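Local coordinates for protein aminotransferase (Streptomyces pactum, PDB 4ZM4) that probably works as a pyridoxal-5'-phosphate-dependent enzyme of the class-III aminotransferase family, assembled from two chains, at residues Val117-Ser122 and Phe285-Phe290; Phe250-Thr255 and Asp273-Ser278; His70-Ala75 and Leu423-Thr428. The protein carries 1 engineered substitution. All coordinates share one frame; numbering follows the deposited sequence.

How the contacts relate
Contacts 1 and 2 are neighbours in a single sheet, where strands 274-277 and 288-292 run side by side. Their centres lie 11 Å apart, and they touch directly: L277 N of contact 2 is 2.7 Å from A289 O of contact 1, a probable hydrogen bond. Both reach the ligand P3B, contact 1 through S122 beside the phosphate and contact 2 through D251 at the pyridine nitrogen. Contact 3 joins two loops away from this sheet, its centre about 22 Å from that of contact 1 and 21 Å from that of contact 2, with the H70 side chain about 12 Å from P3B.

Contact 1. Residues Val117-Ser122 and Phe285-Phe290; sequences VRFANS and FPVAAF. With P3B ((3E,4R,5R)-4,5-dihydroxy-3-{[(Z)-{3-hydroxy-2-methyl-5-[(phosphonooxy)methyl]pyridin-4(1H)-ylidene}methyl]imino}cyclohex-1-ene-1-carboxylic acid), chain H.
The ring of F119 receives a backbone oxygen at its edge, with A288 O near the ring plane and 3.4 Å from CD1. A289 CB and V287 CG2 come at the same ring obliquely, the former 3.8 Å from F119 CD1. On the opposite surface of the sheet F290 places CG between its backbone N and carbonyl carbon (chi1 67°), which turns the ring back across the adjoining strand until CE1 is 4.1 Å from R118 CB; R118 O lies oblique to this ring.

Between these two rings the backbones pair antiparallel. R118 with F290 and A120 with A288 are hydrogen-bonded pairs, separated by the non-hydrogen-bonded pair F119 and A289. R118 N donates to F290 O at 2.9 Å, and A120 N is bonded to A288 O in the same way; in each pair a second bond returns from the N-H of the partner strand. Past the strand, A288 CB packs 3.3 Å from S122 O, and a water donates to both N121 OD1 and P286 O, bridging the segments where direct pairing has ended. S122 CB touches the P3B phosphate, 3.5 Å from OAC, while its OG caps helix 123-138 at E125 N and also bonds E125 of the second subunit.

The R118 guanidinium reaches A26, S30 and S32 of the second subunit, tying the sheet margin into the dimer. In this sheet, characteristic of fold-type I pyridoxal-phosphate enzymes, strand 116-120 is outermost within the chain, and 288-292 is antiparallel to both its neighbours. F119 packs on helices 98-110 and 315-329; A288 and F290 face helix 123-138.

Contact 2. Residues Phe250-Thr255 and Asp273-Ser278; sequences FDEVIT and DLTVLS. With P3B ((3E,4R,5R)-4,5-dihydroxy-3-{[(Z)-{3-hydroxy-2-methyl-5-[(phosphonooxy)methyl]pyridin-4(1H)-ylidene}methyl]imino}cyclohex-1-ene-1-carboxylic acid), chain H.
D251 and V276 are parallel bridge partners whose side chains share one face of the sheet, and D251 shows how a strand end delivers a functional group. From CB its CG runs anti to the backbone N (chi1 -174°), which carries the carboxylate forward to the pyridine edge of P3B. OD1 turns back, 4.1 Å from V276 CB, and accepts V253 N at 3.1 Å in an Asx turn, fixing the carboxylate's rotation. OD2, at the tip, accepts from P3B NAP at 2.6 Å and also bonds H151.

V253 follows close by: its CB lies 3.6 Å from P3B NAP, and CG2 lies alongside V276 CG1, 3.9 Å away, the two valines pointing the same way. Behind them the backbones run parallel, V276 N donating to F250 O at 2.9 Å, in the beta-alpha-beta unit of strand 247-251, helix 263-267 and strand 274-277. Beyond the pairing a water links E252 O to S278 N.

A carboxylate held this firmly against the ring nitrogen would probably favour a protonated ring nitrogen, as in fold-type I relatives, where the corresponding aspartate probably strengthens the cofactor's electron-withdrawing character.

Contact 3. Residues His70-Ala75 and Leu423-Thr428; sequences HLFGYA and LSTAHT
F72 and T425 cross obliquely, the hydroxyl of T425 at the edge of the phenyl ring and near its plane. T425 OG1 lies 3.7 Å from F72 CD1 and closer still, 3.3 Å, to F72 CA, while the methyl CG2 stands off the ring plane, 4.0 Å from CD1. In T425 a chi1 of 56° places OG1 between the backbone N and the carbonyl carbon, where it faces F72 CA and the ring edge. L71 CB covers one face of the ring, offset toward the rim.

Next to this pair, S424 presents CB rather than its hydroxyl to the other loop, 3.3 Å from H70 O. Its OG turns inward instead, accepting A426 N at 3.0 Å in an ST turn and sharing a hydrogen bond with H427 ND1. S424 to H427 forms a type I beta turn, closed by H427 N to S424 O and braced by the S424 hydroxyl, and it leads into helix 429-444, whose N-cap is T428. Directly across the contact, T425 N donates to L71 O at 3.0 Å. At the backbone angles of G73 a CB would press on the preceding carbonyl O and on A426 CB; without one, A426 CB settles 4.3 Å from the glycine CA.

Helices 315-329 and 334-355 pack against L71 and F72, and K327 makes a cation-pi contact with the F72 ring.

Contact 1. Residues Val117-Ser122 and Phe285-Phe290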
loop_
_atom_site.group_PDB
_atom_site.type_symbol
_atom_site.label_atom_id
_atom_site.label_comp_id
_atom_site.label_asym_id
_atom_site.label_seq_id
_atom_site.Cartn_x
_atom_site.Cartn_y
_atom_site.Cartn_z
ATOM N N VAL B 117 1.187 -5.063 17.012
ATOM C CA VAL B 117 1.459 -4.746 15.614
ATOM C C VAL B 117 0.802 -3.442 15.219
ATOM O O VAL B 117 -0.044 -2.911 15.948
ATOM C CB VAL B 117 0.936 -5.853 14.652
ATOM C CG1 VAL B 117 1.637 -7.155 14.882
ATOM C CG2 VAL B 117 -0.574 -6.065 14.807
ATOM N N ARG B 118 1.215 -2.930 14.058
ATOM C CA ARG B 118 0.408 -1.996 13.292
ATOM C C ARG B 118 0.314 -2.522 11.872
ATOM O O ARG B 118 1.203 -3.218 11.400
ATOM C CB ARG B 118 0.980 -0.607 13.326
ATOM C CG ARG B 118 0.731 0.100 14.649
ATOM C CD ARG B 118 0.616 1.597 14.464
ATOM N NE ARG B 118 0.603 2.329 15.718
ATOM C CZ ARG B 118 0.435 3.646 15.803
ATOM N NH1 ARG B 118 0.262 4.388 14.702
ATOM N NH2 ARG B 118 0.418 4.233 16.996
ATOM N N PHE B 119 -0.824 -2.266 11.243
ATOM C CA PHE B 119 -1.088 -2.739 9.896
ATOM C C PHE B 119 -0.808 -1.663 8.861
ATOM O O PHE B 119 -0.822 -0.466 9.162
ATOM C CB PHE B 119 -2.532 -3.198 9.755
ATOM C CG PHE B 119 -2.834 -4.444 10.547
ATOM C CD1 PHE B 119 -2.466 -5.693 10.047
ATOM C CD2 PHE B 119 -3.431 -4.358 11.781
ATOM C CE1 PHE B 119 -2.705 -6.825 10.771
ATOM C CE2 PHE B 119 -3.664 -5.492 12.503
ATOM C CZ PHE B 119 -3.295 -6.727 12.010
ATOM N N ALA B 120 -0.571 -2.144 7.637
ATOM C CA ALA B 120 -0.303 -1.315 6.482
ATOM C C ALA B 120 -0.930 -2.014 5.290
ATOM O O ALA B 120 -1.398 -3.143 5.410
ATOM C CB ALA B 120 1.212 -1.148 6.277
ATOM N N ASN B 121 -0.827 -1.383 4.120
ATOM C CA ASN B 121 -1.361 -1.973 2.889
ATOM C C ASN B 121 -0.351 -2.837 2.157
ATOM O O ASN B 121 -0.734 -3.633 1.311
ATOM C CB ASN B 121 -1.836 -0.865 1.953
ATOM C CG ASN B 121 -2.828 0.037 2.617
ATOM O OD1 ASN B 121 -3.941 -0.389 2.953
ATOM N ND2 ASN B 121 -2.444 1.305 2.833
ATOM N N SER B 122 0.936 -2.685 2.459
ATOM C CA SER B 122 1.991 -3.324 1.662
ATOM C C SER B 122 3.281 -3.517 2.450
ATOM O O SER B 122 3.494 -2.837 3.447
ATOM C CB SER B 122 2.299 -2.452 0.471
ATOM O OG SER B 122 2.872 -1.238 0.908
ATOM N N PHE B 285 -4.944 -10.651 -0.165
ATOM C CA PHE B 285 -5.552 -9.344 0.022
ATOM C C PHE B 285 -4.429 -8.339 0.302
ATOM O O PHE B 285 -3.482 -8.669 1.044
ATOM C CB PHE B 285 -6.559 -9.353 1.190
ATOM C CG PHE B 285 -7.455 -8.141 1.243
ATOM C CD1 PHE B 285 -7.015 -6.944 1.826
ATOM C CD2 PHE B 285 -8.727 -8.177 0.714
ATOM C CE1 PHE B 285 -7.837 -5.829 1.881
ATOM C CE2 PHE B 285 -9.571 -7.064 0.760
ATOM C CZ PHE B 285 -9.117 -5.888 1.353
ATOM N N PRO B 286 -4.532 -7.116 -0.225
ATOM C CA PRO B 286 -3.429 -6.197 0.090
ATOM C C PRO B 286 -3.389 -5.765 1.561
ATOM O O PRO B 286 -4.228 -4.964 2.008
ATOM C CB PRO B 286 -3.666 -5.017 -0.845
ATOM C CG PRO B 286 -4.830 -5.394 -1.680
ATOM C CD PRO B 286 -5.580 -6.464 -0.989
ATOM N N VAL B 287 -2.467 -6.362 2.310
ATOM C CA VAL B 287 -2.328 -6.133 3.745
ATOM C C VAL B 287 -0.946 -6.547 4.203
ATOM O O VAL B 287 -0.345 -7.439 3.646
ATOM C CB VAL B 287 -3.403 -6.887 4.564
ATOM C CG1 VAL B 287 -3.268 -8.389 4.408
ATOM C CG2 VAL B 287 -3.351 -6.508 6.044
ATOM N N ALA B 288 -0.429 -5.819 5.187
ATOM C CA ALA B 288 0.873 -6.067 5.767
ATOM C C ALA B 288 0.834 -5.591 7.217
ATOM O O ALA B 288 -0.136 -4.973 7.645
ATOM C CB ALA B 288 1.947 -5.298 5.019
ATOM N N ALA B 289 1.871 -5.916 7.968
ATOM C CA ALA B 289 1.983 -5.480 9.352
ATOM C C ALA B 289 3.444 -5.420 9.744
ATOM O O ALA B 289 4.286 -6.121 9.180
ATOM C CB ALA B 289 1.234 -6.458 10.282
ATOM N N PHE B 290 3.727 -4.665 10.781
ATOM C CA PHE B 290 5.005 -4.814 11.456
ATOM C C PHE B 290 4.755 -4.787 12.939
ATOM O O PHE B 290 3.810 -4.147 13.400
ATOM C CB PHE B 290 6.035 -3.756 11.003
ATOM C CG PHE B 290 5.689 -2.373 11.396
ATOM C CD1 PHE B 290 4.717 -1.672 10.702
ATOM C CD2 PHE B 290 6.338 -1.756 12.453
ATOM C CE1 PHE B 290 4.398 -0.385 11.066
ATOM C CE2 PHE B 290 6.005 -0.471 12.817
ATOM C CZ PHE B 290 5.049 0.220 12.112
HETATM O OAH P3B H . 5.621 -3.521 -1.437
HETATM P PBA P3B H . 5.226 -5.057 -1.411
HETATM O OAI P3B H . 5.367 -5.481 -2.842
HETATM O OAC P3B H . 3.813 -5.319 -0.918
HETATM O OAQ P3B H . 6.444 -5.697 -0.460
HETATM C CAM P3B H . 7.836 -5.251 -0.552
HETATM C CAV P3B H . 8.616 -6.303 -0.137
HETATM C CAL P3B H . 9.141 -6.233 1.145
HETATM N NAP P3B H . 9.894 -7.305 1.607
HETATM C CAU P3B H . 10.106 -8.418 0.826
HETATM C CAA P3B H . 10.877 -9.457 1.275
HETATM C CAW P3B H . 9.635 -8.466 -0.410
HETATM O OAE P3B H . 9.882 -9.587 -1.126
HETATM C CAX P3B H . 8.845 -7.449 -0.948
HETATM C CAJ P3B H . 8.354 -7.534 -2.298
HETATM N NAO P3B H . 8.767 -8.527 -3.157
HETATM C CAT P3B H . 8.401 -8.554 -4.478
HETATM C CAK P3B H . 7.727 -7.514 -5.176
HETATM C CAS P3B H . 7.442 -7.541 -6.537
HETATM C CAR P3B H . 6.719 -6.514 -7.172
HETATM O OAD P3B H . 6.373 -6.583 -8.363
HETATM O OAB P3B H . 6.461 -5.469 -6.626
HETATM C CAN P3B H . 7.585 -8.663 -7.255
HETATM C CAY P3B H . 8.179 -9.913 -6.587
HETATM O OAF P3B H . 9.043 -10.432 -7.616
HETATM C CAZ P3B H . 8.914 -9.685 -5.204
HETATM O OAG P3B H . 9.098 -10.872 -4.349
HETATM O O HOH W 1 -4.870 -3.052 3.633
#

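Contact 2. Residues Phe250-Thr255 and Asp273-Ser278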
loop_
_atom_site.group_PDB
_atom_site.type_symbol
_atom_site.label_atom_id
_atom_site.label_comp_id
_atom_site.label_asym_id
_atom_site.label_seq_id
_atom_site.Cartn_x
_atom_site.Cartn_y
_atom_site.Cartn_z
ATOM N N PHE B 250 13.607 -8.411 11.120
ATOM C CA PHE B 250 13.423 -9.485 10.153
ATOM C C PHE B 250 12.310 -9.062 9.231
ATOM O O PHE B 250 11.168 -8.842 9.653
ATOM C CB PHE B 250 13.035 -10.826 10.820
ATOM C CG PHE B 250 14.192 -11.611 11.376
ATOM C CD1 PHE B 250 15.481 -11.122 11.378
ATOM C CD2 PHE B 250 13.967 -12.844 11.956
ATOM C CE1 PHE B 250 16.538 -11.853 11.927
ATOM C CE2 PHE B 250 15.004 -13.577 12.519
ATOM C CZ PHE B 250 16.297 -13.079 12.492
ATOM N N ASP B 251 12.634 -8.963 7.953
ATOM C CA ASP B 251 11.619 -8.826 6.904
ATOM C C ASP B 251 11.135 -10.222 6.593
ATOM O O ASP B 251 11.745 -10.928 5.820
ATOM C CB ASP B 251 12.202 -8.136 5.655
ATOM C CG ASP B 251 11.168 -7.844 4.607
ATOM O OD1 ASP B 251 10.028 -8.334 4.714
ATOM O OD2 ASP B 251 11.504 -7.108 3.638
ATOM N N GLU B 252 10.001 -10.594 7.180
ATOM C CA GLU B 252 9.376 -11.874 6.905
ATOM C C GLU B 252 8.169 -11.778 5.969
ATOM O O GLU B 252 7.249 -12.591 6.042
ATOM C CB GLU B 252 9.006 -12.545 8.223
ATOM C CG GLU B 252 10.222 -12.852 9.101
ATOM C CD GLU B 252 10.220 -14.261 9.646
ATOM O OE1 GLU B 252 9.886 -15.184 8.872
ATOM O OE2 GLU B 252 10.523 -14.438 10.852
ATOM N N VAL B 253 8.182 -10.797 5.082
ATOM C CA VAL B 253 7.091 -10.585 4.129
ATOM C C VAL B 253 6.873 -11.854 3.330
ATOM O O VAL B 253 5.741 -12.273 3.145
ATOM C CB VAL B 253 7.384 -9.381 3.180
ATOM C CG1 VAL B 253 6.618 -9.490 1.861
ATOM C CG2 VAL B 253 7.019 -8.072 3.864
ATOM N N ILE B 254 7.958 -12.510 2.942
ATOM C CA ILE B 254 7.876 -13.775 2.243
ATOM C C ILE B 254 7.938 -14.976 3.205
ATOM O O ILE B 254 7.091 -15.878 3.110
ATOM C CB ILE B 254 8.969 -13.881 1.161
ATOM C CG1 ILE B 254 8.554 -13.038 -0.049
ATOM C CG2 ILE B 254 9.172 -15.320 0.719
ATOM C CD1 ILE B 254 9.656 -12.913 -1.083
ATOM N N THR B 255 8.902 -14.999 4.124
ATOM C CA THR B 255 9.101 -16.177 4.987
ATOM C C THR B 255 8.030 -16.392 6.088
ATOM O O THR B 255 7.798 -17.536 6.522
ATOM C CB THR B 255 10.488 -16.161 5.660
ATOM O OG1 THR B 255 10.647 -14.936 6.382
ATOM C CG2 THR B 255 11.562 -16.280 4.651
ATOM N N ASP B 273 13.906 -7.877 16.981
ATOM C CA ASP B 273 13.217 -6.800 17.706
ATOM C C ASP B 273 11.932 -6.392 17.023
ATOM O O ASP B 273 10.933 -6.179 17.689
ATOM C CB ASP B 273 14.157 -5.601 17.873
ATOM C CG ASP B 273 15.394 -5.953 18.675
ATOM O OD1 ASP B 273 15.216 -6.545 19.757
ATOM O OD2 ASP B 273 16.543 -5.754 18.202
ATOM N N LEU B 274 11.963 -6.281 15.701
ATOM C CA LEU B 274 10.777 -5.986 14.906
ATOM C C LEU B 274 10.635 -7.034 13.777
ATOM O O LEU B 274 11.640 -7.629 13.364
ATOM C CB LEU B 274 10.878 -4.607 14.305
ATOM C CG LEU B 274 10.867 -3.426 15.278
ATOM C CD1 LEU B 274 11.191 -2.116 14.542
ATOM C CD2 LEU B 274 9.499 -3.301 15.955
ATOM N N THR B 275 9.402 -7.319 13.378
ATOM C CA THR B 275 9.129 -8.298 12.334
ATOM C C THR B 275 8.186 -7.658 11.360
ATOM O O THR B 275 7.245 -7.005 11.787
ATOM C CB THR B 275 8.474 -9.580 12.892
ATOM O OG1 THR B 275 9.403 -10.273 13.761
ATOM C CG2 THR B 275 8.063 -10.533 11.779
ATOM N N VAL B 276 8.470 -7.749 10.072
ATOM C CA VAL B 276 7.525 -7.280 9.060
ATOM C C VAL B 276 6.836 -8.487 8.425
ATOM O O VAL B 276 7.499 -9.485 8.060
ATOM C CB VAL B 276 8.227 -6.476 7.937
ATOM C CG1 VAL B 276 7.197 -5.838 7.007
ATOM C CG2 VAL B 276 9.146 -5.409 8.517
ATOM N N LEU B 277 5.516 -8.387 8.254
ATOM C CA LEU B 277 4.689 -9.477 7.696
ATOM C C LEU B 277 3.787 -8.991 6.591
ATOM O O LEU B 277 3.385 -7.809 6.587
ATOM C CB LEU B 277 3.829 -10.071 8.798
ATOM C CG LEU B 277 4.545 -10.605 10.041
ATOM C CD1 LEU B 277 3.520 -10.839 11.154
ATOM C CD2 LEU B 277 5.310 -11.863 9.747
ATOM N N SER B 278 3.454 -9.886 5.661
ATOM C CA SER B 278 2.481 -9.626 4.588
ATOM C C SER B 278 2.153 -10.967 3.892
ATOM O O SER B 278 2.297 -12.018 4.487
ATOM C CB SER B 278 3.023 -8.604 3.595
ATOM O OG SER B 278 2.065 -8.209 2.640
HETATM O OAH P3B H . 5.621 -3.521 -1.437
HETATM P PBA P3B H . 5.226 -5.057 -1.411
HETATM O OAI P3B H . 5.367 -5.481 -2.842
HETATM O OAC P3B H . 3.813 -5.319 -0.918
HETATM O OAQ P3B H . 6.444 -5.697 -0.460
HETATM C CAM P3B H . 7.836 -5.251 -0.552
HETATM C CAV P3B H . 8.616 -6.303 -0.137
HETATM C CAL P3B H . 9.141 -6.233 1.145
HETATM N NAP P3B H . 9.894 -7.305 1.607
HETATM C CAU P3B H . 10.106 -8.418 0.826
HETATM C CAA P3B H . 10.877 -9.457 1.275
HETATM C CAW P3B H . 9.635 -8.466 -0.410
HETATM O OAE P3B H . 9.882 -9.587 -1.126
HETATM C CAX P3B H . 8.845 -7.449 -0.948
HETATM C CAJ P3B H . 8.354 -7.534 -2.298
HETATM N NAO P3B H . 8.767 -8.527 -3.157
HETATM C CAT P3B H . 8.401 -8.554 -4.478
HETATM C CAK P3B H . 7.727 -7.514 -5.176
HETATM C CAS P3B H . 7.442 -7.541 -6.537
HETATM C CAR P3B H . 6.719 -6.514 -7.172
HETATM O OAD P3B H . 6.373 -6.583 -8.363
HETATM O OAB P3B H . 6.461 -5.469 -6.626
HETATM C CAN P3B H . 7.585 -8.663 -7.255
HETATM C CAY P3B H . 8.179 -9.913 -6.587
HETATM O OAF P3B H . 9.043 -10.432 -7.616
HETATM C CAZ P3B H . 8.914 -9.685 -5.204
HETATM O OAG P3B H . 9.098 -10.872 -4.349
HETATM O O HOH W 2 4.348 -12.647 6.287
#

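Contact 3. Residues His70-Ala75 and Leu423-Thr428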
loop_
_atom_site.group_PDB
_atom_site.type_symbol
_atom_site.label_atom_id
_atom_site.label_comp_id
_atom_site.label_asym_id
_atom_site.label_seq_id
_atom_site.Cartn_x
_atom_site.Cartn_y
_atom_site.Cartn_z
ATOM N N HIS B 70 -0.259 -17.237 -1.579
ATOM C CA HIS B 70 -1.222 -18.311 -1.770
ATOM C C HIS B 70 -0.685 -19.643 -1.326
ATOM O O HIS B 70 -0.273 -20.480 -2.124
ATOM C CB HIS B 70 -1.659 -18.317 -3.231
ATOM C CG HIS B 70 -2.257 -17.015 -3.659
ATOM N ND1 HIS B 70 -1.607 -16.131 -4.510
ATOM C CD2 HIS B 70 -3.415 -16.419 -3.311
ATOM C CE1 HIS B 70 -2.345 -15.048 -4.662
ATOM N NE2 HIS B 70 -3.449 -15.199 -3.957
ATOM N N LEU B 71 -0.739 -19.855 -0.032
ATOM C CA LEU B 71 -0.279 -21.084 0.582
ATOM C C LEU B 71 -1.187 -22.268 0.218
ATOM O O LEU B 71 -0.729 -23.425 0.125
ATOM C CB LEU B 71 -0.235 -20.888 2.077
ATOM C CG LEU B 71 0.682 -21.774 2.878
ATOM C CD1 LEU B 71 2.128 -21.501 2.544
ATOM C CD2 LEU B 71 0.444 -21.545 4.370
ATOM N N PHE B 72 -2.458 -21.975 0.006
ATOM C CA PHE B 72 -3.460 -22.980 -0.329
ATOM C C PHE B 72 -3.941 -22.880 -1.780
ATOM O O PHE B 72 -4.945 -23.475 -2.146
ATOM C CB PHE B 72 -4.670 -22.818 0.607
ATOM C CG PHE B 72 -4.321 -22.884 2.071
ATOM C CD1 PHE B 72 -3.943 -24.100 2.656
ATOM C CD2 PHE B 72 -4.363 -21.741 2.874
ATOM C CE1 PHE B 72 -3.624 -24.169 4.001
ATOM C CE2 PHE B 72 -4.040 -21.817 4.225
ATOM C CZ PHE B 72 -3.671 -23.025 4.791
ATOM N N GLY B 73 -3.278 -22.084 -2.601
ATOM C CA GLY B 73 -3.705 -21.908 -3.992
ATOM C C GLY B 73 -4.652 -20.774 -4.188
ATOM O O GLY B 73 -5.054 -20.098 -3.251
ATOM N N TYR B 74 -4.983 -20.527 -5.448
ATOM C CA TYR B 74 -5.822 -19.425 -5.846
ATOM C C TYR B 74 -7.283 -19.710 -5.514
ATOM O O TYR B 74 -7.681 -20.878 -5.423
ATOM C CB TYR B 74 -5.721 -19.215 -7.344
ATOM C CG TYR B 74 -4.396 -18.702 -7.867
ATOM C CD1 TYR B 74 -3.790 -17.587 -7.320
ATOM C CD2 TYR B 74 -3.801 -19.283 -8.997
ATOM C CE1 TYR B 74 -2.590 -17.124 -7.823
ATOM C CE2 TYR B 74 -2.608 -18.802 -9.506
ATOM C CZ TYR B 74 -2.013 -17.722 -8.917
ATOM O OH TYR B 74 -0.841 -17.228 -9.437
ATOM N N ALA B 75 -8.090 -18.658 -5.369
ATOM C CA ALA B 75 -9.546 -18.807 -5.107
ATOM C C ALA B 75 -9.874 -19.715 -3.917
ATOM O O ALA B 75 -10.698 -20.650 -4.039
ATOM C CB ALA B 75 -10.268 -19.312 -6.356
ATOM N N LEU B 423 5.438 -22.794 -4.022
ATOM C CA LEU B 423 4.486 -23.941 -4.058
ATOM C C LEU B 423 3.358 -23.789 -3.020
ATOM O O LEU B 423 3.456 -22.992 -2.089
ATOM C CB LEU B 423 5.216 -25.275 -3.899
ATOM C CG LEU B 423 6.468 -25.476 -4.763
ATOM C CD1 LEU B 423 7.041 -26.860 -4.539
ATOM C CD2 LEU B 423 6.189 -25.270 -6.245
ATOM N N SER B 424 2.304 -24.562 -3.212
ATOM C CA SER B 424 1.076 -24.452 -2.444
ATOM C C SER B 424 0.494 -25.832 -2.258
ATOM O O SER B 424 0.975 -26.797 -2.852
ATOM C CB SER B 424 0.064 -23.594 -3.182
ATOM O OG SER B 424 -0.591 -24.348 -4.187
ATOM N N THR B 425 -0.532 -25.944 -1.424
ATOM C CA THR B 425 -1.147 -27.256 -1.167
ATOM C C THR B 425 -1.882 -27.722 -2.391
ATOM O O THR B 425 -2.221 -28.907 -2.495
ATOM C CB THR B 425 -2.116 -27.210 0.024
ATOM O OG1 THR B 425 -3.099 -26.216 -0.221
ATOM C CG2 THR B 425 -1.371 -26.860 1.310
ATOM N N ALA B 426 -2.117 -26.818 -3.341
ATOM C CA ALA B 426 -2.749 -27.200 -4.616
ATOM C C ALA B 426 -1.772 -27.845 -5.590
ATOM O O ALA B 426 -2.192 -28.407 -6.611
ATOM C CB ALA B 426 -3.404 -26.005 -5.276
ATOM N N HIS B 427 -0.480 -27.765 -5.294
ATOM C CA HIS B 427 0.528 -28.475 -6.091
ATOM C C HIS B 427 0.659 -29.922 -5.572
ATOM O O HIS B 427 1.587 -30.254 -4.859
ATOM C CB HIS B 427 1.858 -27.766 -6.040
ATOM C CG HIS B 427 1.862 -26.457 -6.768
ATOM N ND1 HIS B 427 1.483 -25.275 -6.176
ATOM C CD2 HIS B 427 2.210 -26.146 -8.038
ATOM C CE1 HIS B 427 1.594 -24.291 -7.052
ATOM N NE2 HIS B 427 2.018 -24.796 -8.189
ATOM N N THR B 428 -0.330 -30.744 -5.927
ATOM C CA THR B 428 -0.430 -32.156 -5.501
ATOM C C THR B 428 0.614 -32.966 -6.249
ATOM O O THR B 428 1.302 -32.435 -7.118
ATOM C CB THR B 428 -1.806 -32.736 -5.868
ATOM O OG1 THR B 428 -1.951 -32.698 -7.281
ATOM C CG2 THR B 428 -2.945 -31.936 -5.247
#